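Local coordinates for Lactamase_B domain-containing protein (Bacillus lehensis G1, PDB 7EV5), which is a zinc-binding, dual-activity enzyme of the metallo-beta-lactamase fold, probably a hydrolase, resembling both B3 metallo-beta-lactamases and glyoxalase II, at residues Phe126-His131 with His175-Pro180; Gln155-Thr160 with Leu169-Ile174. All coordinates share one frame; numbering follows the deposited sequence.

Interaction 1 (Phe126-His131 with His175-Pro180); sequences FHTPGH and HNKILP. With ZN (zinc ion), chain B.
Lys177, close to the end of helix 167-178, reaches across to the backbone of His127, where its NZ gives a hydrogen bond of 2.8 Å to the carbonyl O. The C=O...N angle of 164° puts the ammonium group almost straight out from the carbonyl. The approach depends on an outstretched chain: CG lies anti to the carbonyl carbon (chi1 -59°), and every torsion beyond it is extended, which also lays CD 3.3 Å from the same oxygen. Van der Waals contacts surround this bond. The methyl CG2 of Thr128 sits 4.3 Å from Lys177 CB and 4.2 Å from CG1 of Ile178, so one methyl touches both residues. Phe126 offers one ring face, near its rim, to the carbonyl O of Lys177, with CE1 4.2 Å from that oxygen.

Further out, neighbouring strands and the loop before strand 136-140 position this side. Thr128 OG1 is hydrogen-bonded to Ser137 OG, while His127 NE2 bonds to Pro133 O and its ring stacks on His77 of strand 74-77. The chain then runs to Gly130, with phi 131°, where a side chain would press on the carbonyl O of Pro129, and to His131. That residue binds zinc through NE2 at 2.1 Å, in a site completed by His54, His56, Asp150 and a water.

The contact ties the end of strand 121-127 to the helix by one hydrogen bond from a lysine, the contacts of a threonine methyl and a ring set against a carbonyl, ahead of the loop carrying the metal ligand. Lys177, probably protonated, would polarise the carbonyl of His127.

Interaction 2 (Gln155-Thr160 with Leu169-Ile174); sequences QSIGRT and LLLASI
Ile157, Gly158 and Thr160 pack against one side of helix 167-178 in the metallo-beta-lactamase fold, where the chain passes from the short 152-153/156-157 hairpin toward that helix.

The apolar contacts come first. Ile157 puts its two branches on different helix residues: CG2 meets CD1 of Ile174 at 3.7 Å, and CD1 lies 4.0 Å from CD2 of Leu170 and 4.2 Å from CD2 of Leu171. The division follows from chi1 of 64°, which wedges CG1 between the backbone N and carbonyl carbon and turns CG2 away from the carbonyl carbon. Leu170 and Ile174 are one helical turn apart, as their backbone bond from Ile174 N to Leu170 O confirms, and Ile157 spans that turn. The side chains of Leu170 and Ile174 also touch Val151.

Next come the contacts with the loop past Ile157. Leu170 sends CG anti to its backbone N (chi1 -179°), projecting CD2 toward the loop, where the methyl CG2 of Thr160 approaches it at 3.6 Å and also reaches Leu170 CB at 3.9 Å. Thr160 and Ile157 both touch His167 as well, at the start of the helix.

The polar bonds lie around this apolar centre. Gly158 is backbone-bonded to Val151, and Arg159 forms a salt bridge with Asp161. The tightest approach across the contact joins carbonyl and methyl: Gly158 O stands 3.2 Å from CD2 of Leu170.

Overall arrangement
Interactions 1 and 2 share helix 167-178, with their centres about 8 Å apart: its last turn faces 126-131, and its earlier turns face 155-160. The two loops also meet directly, since His131 ND1 lies 2.8 Å from Arg159 O in a probable hydrogen bond. Interaction 2 thus supplies a second-shell partner for a zinc ligand in interaction 1, and this would fix the rotation of the imidazole whose NE2 holds the metal. A second bridge, also a probable hydrogen bond, runs from Ser173 OG to Pro129 O at 2.8 Å. Gly158 CA lies 7.6 Å from the zinc ion that His131 binds, so the packing of interaction 2 borders the second shell of the metal site.

Interaction 1 (Phe126-His131 with His175-Pro180)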
ATOM      1  N   PHE A 126       5.330 -10.001   1.204  1.00 11.07           N
ATOM      2  CA  PHE A 126       6.298 -10.165   0.135  1.00 11.57           C
ATOM      3  C   PHE A 126       7.014  -8.847  -0.090  1.00 12.92           C
ATOM      4  O   PHE A 126       6.382  -7.790  -0.141  1.00 12.07           O
ATOM      5  CB  PHE A 126       5.599 -10.575  -1.154  1.00 12.10           C
ATOM      6  CG  PHE A 126       4.881 -11.894  -1.064  1.00 13.31           C
ATOM      7  CD1 PHE A 126       5.527 -13.072  -1.391  1.00 16.80           C
ATOM      8  CD2 PHE A 126       3.569 -11.952  -0.644  1.00 15.35           C
ATOM      9  CE1 PHE A 126       4.859 -14.286  -1.318  1.00 17.18           C
ATOM     10  CE2 PHE A 126       2.894 -13.164  -0.562  1.00 16.41           C
ATOM     11  CZ  PHE A 126       3.548 -14.331  -0.898  1.00 17.76           C
ATOM     12  N   HIS A 127       8.330  -8.911  -0.241  1.00 10.83           N
ATOM     13  CA  HIS A 127       9.102  -7.733  -0.610  1.00 11.19           C
ATOM     14  C   HIS A 127       9.083  -7.657  -2.134  1.00 11.59           C
ATOM     15  O   HIS A 127       9.596  -8.554  -2.810  1.00 13.64           O
ATOM     16  CB  HIS A 127      10.520  -7.813  -0.034  1.00 10.93           C
ATOM     17  CG  HIS A 127      11.338  -6.579  -0.274  1.00 13.01           C
ATOM     18  ND1 HIS A 127      12.692  -6.624  -0.527  1.00 18.43           N
ATOM     19  CD2 HIS A 127      10.993  -5.269  -0.317  1.00 13.22           C
ATOM     20  CE1 HIS A 127      13.148  -5.396  -0.708  1.00 19.15           C
ATOM     21  NE2 HIS A 127      12.136  -4.554  -0.589  1.00 13.17           N
ATOM     22  N   THR A 128       8.445  -6.615  -2.683  1.00  9.82           N
ATOM     23  CA  THR A 128       8.139  -6.534  -4.113  1.00 10.15           C
ATOM     24  C   THR A 128       8.647  -5.219  -4.689  1.00 10.13           C
ATOM     25  O   THR A 128       7.857  -4.367  -5.132  1.00 10.47           O
ATOM     26  CB  THR A 128       6.639  -6.691  -4.378  1.00 10.47           C
ATOM     27  OG1 THR A 128       5.898  -5.780  -3.558  1.00  9.55           O
ATOM     28  CG2 THR A 128       6.180  -8.105  -4.061  1.00 11.31           C
ATOM     29  N   PRO A 129       9.973  -5.033  -4.718  1.00  9.25           N
ATOM     30  CA  PRO A 129      10.553  -3.785  -5.243  1.00 10.59           C
ATOM     31  C   PRO A 129      10.497  -3.665  -6.758  1.00 10.95           C
ATOM     32  O   PRO A 129      10.087  -4.588  -7.468  1.00 11.04           O
ATOM     33  CB  PRO A 129      12.006  -3.854  -4.752  1.00  9.65           C
ATOM     34  CG  PRO A 129      12.292  -5.346  -4.735  1.00 10.92           C
ATOM     35  CD  PRO A 129      11.014  -5.932  -4.182  1.00 11.29           C
ATOM     36  N   GLY A 130      10.933  -2.514  -7.265  1.00 10.43           N
ATOM     37  CA  GLY A 130      10.918  -2.230  -8.687  1.00 10.78           C
ATOM     38  C   GLY A 130      10.310  -0.875  -8.965  1.00 10.65           C
ATOM     39  O   GLY A 130      10.886  -0.061  -9.690  1.00 11.31           O
ATOM     40  N   HIS A 131       9.117  -0.634  -8.410  1.00  9.88           N
ATOM     41  CA  HIS A 131       8.553   0.710  -8.394  1.00  9.42           C
ATOM     42  C   HIS A 131       9.204   1.559  -7.299  1.00  9.49           C
ATOM     43  O   HIS A 131       9.435   2.760  -7.488  1.00 10.83           O
ATOM     44  CB  HIS A 131       7.031   0.617  -8.230  1.00 11.87           C
ATOM     45  CG  HIS A 131       6.354   1.922  -7.935  1.00  9.68           C
ATOM     46  ND1 HIS A 131       6.047   2.854  -8.904  1.00 10.59           N
ATOM     47  CD2 HIS A 131       5.888   2.426  -6.771  1.00  8.84           C
ATOM     48  CE1 HIS A 131       5.431   3.882  -8.349  1.00 10.15           C
ATOM     49  NE2 HIS A 131       5.325   3.653  -7.049  1.00  8.67           N
ATOM     50  N   HIS A 175       6.418 -11.559 -11.736  1.00 13.30           N
ATOM     51  CA  HIS A 175       6.384 -12.952 -12.168  1.00 12.95           C
ATOM     52  C   HIS A 175       6.707 -13.918 -11.035  1.00 13.20           C
ATOM     53  O   HIS A 175       6.100 -14.993 -10.948  1.00 15.21           O
ATOM     54  CB  HIS A 175       7.351 -13.157 -13.329  1.00 13.79           C
ATOM     55  CG  HIS A 175       6.864 -12.581 -14.619  1.00 13.98           C
ATOM     56  ND1 HIS A 175       5.713 -13.018 -15.240  1.00 14.19           N
ATOM     57  CD2 HIS A 175       7.361 -11.595 -15.401  1.00 13.50           C
ATOM     58  CE1 HIS A 175       5.529 -12.334 -16.353  1.00 16.11           C
ATOM     59  NE2 HIS A 175       6.519 -11.469 -16.480  1.00 14.09           N
ATOM     60  N   ASN A 176       7.664 -13.569 -10.168  1.00 12.02           N
ATOM     61  CA  ASN A 176       8.166 -14.521  -9.184  1.00 12.26           C
ATOM     62  C   ASN A 176       7.425 -14.480  -7.858  1.00 13.28           C
ATOM     63  O   ASN A 176       7.429 -15.485  -7.137  1.00 15.38           O
ATOM     64  CB  ASN A 176       9.665 -14.319  -8.928  1.00 11.42           C
ATOM     65  CG  ASN A 176      10.502 -14.485 -10.182  1.00 11.56           C
ATOM     66  OD1 ASN A 176      10.088 -15.136 -11.137  1.00 14.29           O
ATOM     67  ND2 ASN A 176      11.680 -13.861 -10.193  1.00 13.97           N
ATOM     68  N   LYS A 177       6.798 -13.360  -7.514  1.00 11.30           N
ATOM     69  CA  LYS A 177       6.178 -13.224  -6.203  1.00 11.98           C
ATOM     70  C   LYS A 177       4.680 -12.970  -6.240  1.00 10.27           C
ATOM     71  O   LYS A 177       3.965 -13.454  -5.359  1.00 15.35           O
ATOM     72  CB  LYS A 177       6.878 -12.105  -5.427  1.00 12.44           C
ATOM     73  CG  LYS A 177       8.375 -12.379  -5.258  1.00 13.94           C
ATOM     74  CD  LYS A 177       9.070 -11.263  -4.535  1.00 12.74           C
ATOM     75  CE  LYS A 177      10.537 -11.610  -4.355  1.00 14.77           C
ATOM     76  NZ  LYS A 177      11.311 -10.446  -3.837  1.00 16.77           N
ATOM     77  N   ILE A 178       4.178 -12.225  -7.219  1.00 12.07           N
ATOM     78  CA  ILE A 178       2.762 -11.871  -7.240  1.00 13.77           C
ATOM     79  C   ILE A 178       1.935 -12.869  -8.035  1.00 13.81           C
ATOM     80  O   ILE A 178       0.974 -13.443  -7.512  1.00 14.89           O
ATOM     81  CB  ILE A 178       2.576 -10.433  -7.739  1.00 13.00           C
ATOM     82  CG1 ILE A 178       3.140  -9.489  -6.683  1.00 15.29           C
ATOM     83  CG2 ILE A 178       1.101 -10.137  -8.024  1.00 14.87           C
ATOM     84  CD1 ILE A 178       2.948  -8.056  -7.000  1.00 20.12           C
ATOM     85  N   LEU A 179       2.295 -13.086  -9.297  1.00 14.55           N
ATOM     86  CA  LEU A 179       1.491 -13.962 -10.143  1.00 16.14           C
ATOM     87  C   LEU A 179       1.385 -15.414  -9.672  1.00 17.31           C
ATOM     88  O   LEU A 179       0.383 -16.055 -10.030  1.00 18.65           O
ATOM     89  CB  LEU A 179       1.922 -13.850 -11.611  1.00 17.80           C
ATOM     90  CG  LEU A 179       1.760 -12.456 -12.227  1.00 20.37           C
ATOM     91  CD1 LEU A 179       2.209 -12.455 -13.679  1.00 24.24           C
ATOM     92  CD2 LEU A 179       0.333 -11.940 -12.099  1.00 24.72           C
ATOM     93  N   PRO A 180       2.330 -15.994  -8.916  1.00 15.12           N
ATOM     94  CA  PRO A 180       2.096 -17.358  -8.394  1.00 17.08           C
ATOM     95  C   PRO A 180       0.981 -17.461  -7.359  1.00 18.56           C
ATOM     96  O   PRO A 180       0.583 -18.586  -7.022  1.00 20.19           O
ATOM     97  CB  PRO A 180       3.451 -17.754  -7.788  1.00 19.36           C
ATOM     98  CG  PRO A 180       4.437 -16.883  -8.466  1.00 17.84           C
ATOM     99  CD  PRO A 180       3.727 -15.574  -8.681  1.00 14.68           C
TER
HETATM  100 ZN    ZN B 301       4.368   4.858  -5.678  1.00 11.09          ZN
HETATM  101  O   HOH W   1       3.014   6.216  -5.943  1.00 11.56           O

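Interaction 2 (Gln155-Thr160 with Leu169-Ile174)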
ATOM      1  N   GLN A 155      -4.529  -3.654 -16.033  1.00 16.11           N
ATOM      2  CA  GLN A 155      -4.077  -3.310 -17.384  1.00 17.82           C
ATOM      3  C   GLN A 155      -2.744  -2.566 -17.461  1.00 18.39           C
ATOM      4  O   GLN A 155      -2.350  -2.152 -18.559  1.00 19.61           O
ATOM      5  CB  GLN A 155      -5.140  -2.560 -18.204  1.00 24.23           C
ATOM      6  CG  GLN A 155      -6.314  -3.414 -18.637  1.00 24.06           C
ATOM      7  CD  GLN A 155      -5.902  -4.470 -19.639  1.00 23.50           C
ATOM      8  OE1 GLN A 155      -5.970  -5.666 -19.360  1.00 29.02           O
ATOM      9  NE2 GLN A 155      -5.463  -4.031 -20.811  1.00 22.42           N
ATOM     10  N   SER A 156      -2.026  -2.386 -16.357  1.00 16.49           N
ATOM     11  CA  SER A 156      -0.709  -1.763 -16.433  1.00 15.86           C
ATOM     12  C   SER A 156       0.111  -2.223 -15.238  1.00 13.89           C
ATOM     13  O   SER A 156      -0.351  -3.009 -14.410  1.00 13.94           O
ATOM     14  CB  SER A 156      -0.775  -0.231 -16.520  1.00 18.65           C
ATOM     15  OG  SER A 156      -1.275   0.358 -15.332  1.00 17.81           O
ATOM     16  N   ILE A 157       1.350  -1.735 -15.171  1.00 14.74           N
ATOM     17  CA  ILE A 157       2.257  -2.043 -14.075  1.00 15.89           C
ATOM     18  C   ILE A 157       2.853  -0.742 -13.549  1.00 14.91           C
ATOM     19  O   ILE A 157       2.736   0.320 -14.163  1.00 14.01           O
ATOM     20  CB  ILE A 157       3.356  -3.058 -14.463  1.00 15.07           C
ATOM     21  CG1 ILE A 157       4.273  -2.490 -15.549  1.00 19.73           C
ATOM     22  CG2 ILE A 157       2.734  -4.370 -14.918  1.00 15.06           C
ATOM     23  CD1 ILE A 157       5.414  -3.433 -15.907  1.00 21.65           C
ATOM     24  N   GLY A 158       3.492  -0.832 -12.385  1.00 12.73           N
ATOM     25  CA  GLY A 158       4.031   0.361 -11.763  1.00 13.26           C
ATOM     26  C   GLY A 158       5.082   1.053 -12.611  1.00 14.15           C
ATOM     27  O   GLY A 158       5.883   0.420 -13.309  1.00 13.75           O
ATOM     28  N   ARG A 159       5.092   2.381 -12.533  1.00 13.20           N
ATOM     29  CA  ARG A 159       6.159   3.131 -13.177  1.00 12.82           C
ATOM     30  C   ARG A 159       7.484   2.825 -12.485  1.00 11.45           C
ATOM     31  O   ARG A 159       7.543   2.599 -11.272  1.00 10.70           O
ATOM     32  CB  ARG A 159       5.869   4.637 -13.162  1.00 16.74           C
ATOM     33  CG  ARG A 159       5.810   5.268 -11.781  1.00 15.19           C
ATOM     34  CD  ARG A 159       5.167   6.652 -11.835  1.00 16.69           C
ATOM     35  NE  ARG A 159       6.004   7.608 -12.545  1.00 17.62           N
ATOM     36  CZ  ARG A 159       5.736   8.905 -12.663  1.00 20.17           C
ATOM     37  NH1 ARG A 159       4.636   9.424 -12.118  1.00 20.60           N
ATOM     38  NH2 ARG A 159       6.577   9.681 -13.325  1.00 20.40           N
ATOM     39  N   THR A 160       8.558   2.794 -13.271  1.00 13.56           N
ATOM     40  CA  THR A 160       9.884   2.448 -12.777  1.00 13.90           C
ATOM     41  C   THR A 160      10.888   3.575 -12.994  1.00 14.23           C
ATOM     42  O   THR A 160      12.101   3.339 -12.950  1.00 18.68           O
ATOM     43  CB  THR A 160      10.367   1.140 -13.403  1.00 15.84           C
ATOM     44  OG1 THR A 160      10.305   1.242 -14.832  1.00 21.02           O
ATOM     45  CG2 THR A 160       9.482   0.020 -12.958  1.00 15.21           C
ATOM     46  N   LEU A 169      13.692  -5.313 -11.957  1.00 12.72           N
ATOM     47  CA  LEU A 169      13.297  -5.809 -10.651  1.00 11.70           C
ATOM     48  C   LEU A 169      11.778  -5.887 -10.536  1.00 12.16           C
ATOM     49  O   LEU A 169      11.243  -6.843  -9.964  1.00 12.44           O
ATOM     50  CB  LEU A 169      13.880  -4.877  -9.590  1.00 14.77           C
ATOM     51  CG  LEU A 169      13.861  -5.293  -8.133  1.00 16.87           C
ATOM     52  CD1 LEU A 169      14.431  -6.688  -7.979  1.00 18.41           C
ATOM     53  CD2 LEU A 169      14.678  -4.295  -7.333  1.00 15.02           C
ATOM     54  N   LEU A 170      11.068  -4.891 -11.086  1.00 12.11           N
ATOM     55  CA  LEU A 170       9.611  -4.913 -11.029  1.00 11.37           C
ATOM     56  C   LEU A 170       9.052  -6.152 -11.717  1.00 11.53           C
ATOM     57  O   LEU A 170       8.159  -6.818 -11.184  1.00 12.06           O
ATOM     58  CB  LEU A 170       9.040  -3.649 -11.667  1.00 13.14           C
ATOM     59  CG  LEU A 170       7.514  -3.632 -11.612  1.00 12.30           C
ATOM     60  CD1 LEU A 170       7.081  -3.575 -10.158  1.00 16.57           C
ATOM     61  CD2 LEU A 170       6.984  -2.438 -12.357  1.00 21.44           C
ATOM     62  N   LEU A 171       9.580  -6.493 -12.894  1.00 13.01           N
ATOM     63  CA  LEU A 171       9.049  -7.653 -13.605  1.00 11.17           C
ATOM     64  C   LEU A 171       9.324  -8.949 -12.854  1.00 11.24           C
ATOM     65  O   LEU A 171       8.492  -9.863 -12.860  1.00 12.22           O
ATOM     66  CB  LEU A 171       9.604  -7.711 -15.026  1.00 13.67           C
ATOM     67  CG  LEU A 171       8.896  -6.760 -15.986  1.00 15.53           C
ATOM     68  CD1 LEU A 171       9.581  -6.757 -17.311  1.00 22.58           C
ATOM     69  CD2 LEU A 171       7.424  -7.134 -16.141  1.00 22.13           C
ATOM     70  N   ALA A 172      10.481  -9.049 -12.202  1.00 12.09           N
ATOM     71  CA  ALA A 172      10.746 -10.213 -11.367  1.00 12.36           C
ATOM     72  C   ALA A 172       9.797 -10.274 -10.180  1.00 12.35           C
ATOM     73  O   ALA A 172       9.294 -11.347  -9.841  1.00 11.50           O
ATOM     74  CB  ALA A 172      12.199 -10.213 -10.905  1.00 11.47           C
ATOM     75  N   SER A 173       9.565  -9.141  -9.506  1.00 12.18           N
ATOM     76  CA  SER A 173       8.573  -9.139  -8.432  1.00 12.12           C
ATOM     77  C   SER A 173       7.228  -9.654  -8.917  1.00 11.39           C
ATOM     78  O   SER A 173       6.586 -10.470  -8.244  1.00 12.62           O
ATOM     79  CB  SER A 173       8.401  -7.741  -7.826  1.00 13.07           C
ATOM     80  OG  SER A 173       9.570  -7.347  -7.145  1.00 13.20           O
ATOM     81  N   ILE A 174       6.791  -9.198 -10.089  1.00 13.30           N
ATOM     82  CA  ILE A 174       5.490  -9.602 -10.608  1.00 11.91           C
ATOM     83  C   ILE A 174       5.469 -11.093 -10.924  1.00 12.51           C
ATOM     84  O   ILE A 174       4.608 -11.834 -10.442  1.00 13.29           O
ATOM     85  CB  ILE A 174       5.098  -8.739 -11.818  1.00 13.81           C
ATOM     86  CG1 ILE A 174       4.826  -7.305 -11.365  1.00 13.12           C
ATOM     87  CG2 ILE A 174       3.869  -9.319 -12.519  1.00 19.70           C
ATOM     88  CD1 ILE A 174       4.666  -6.326 -12.503  1.00 15.67           C
TER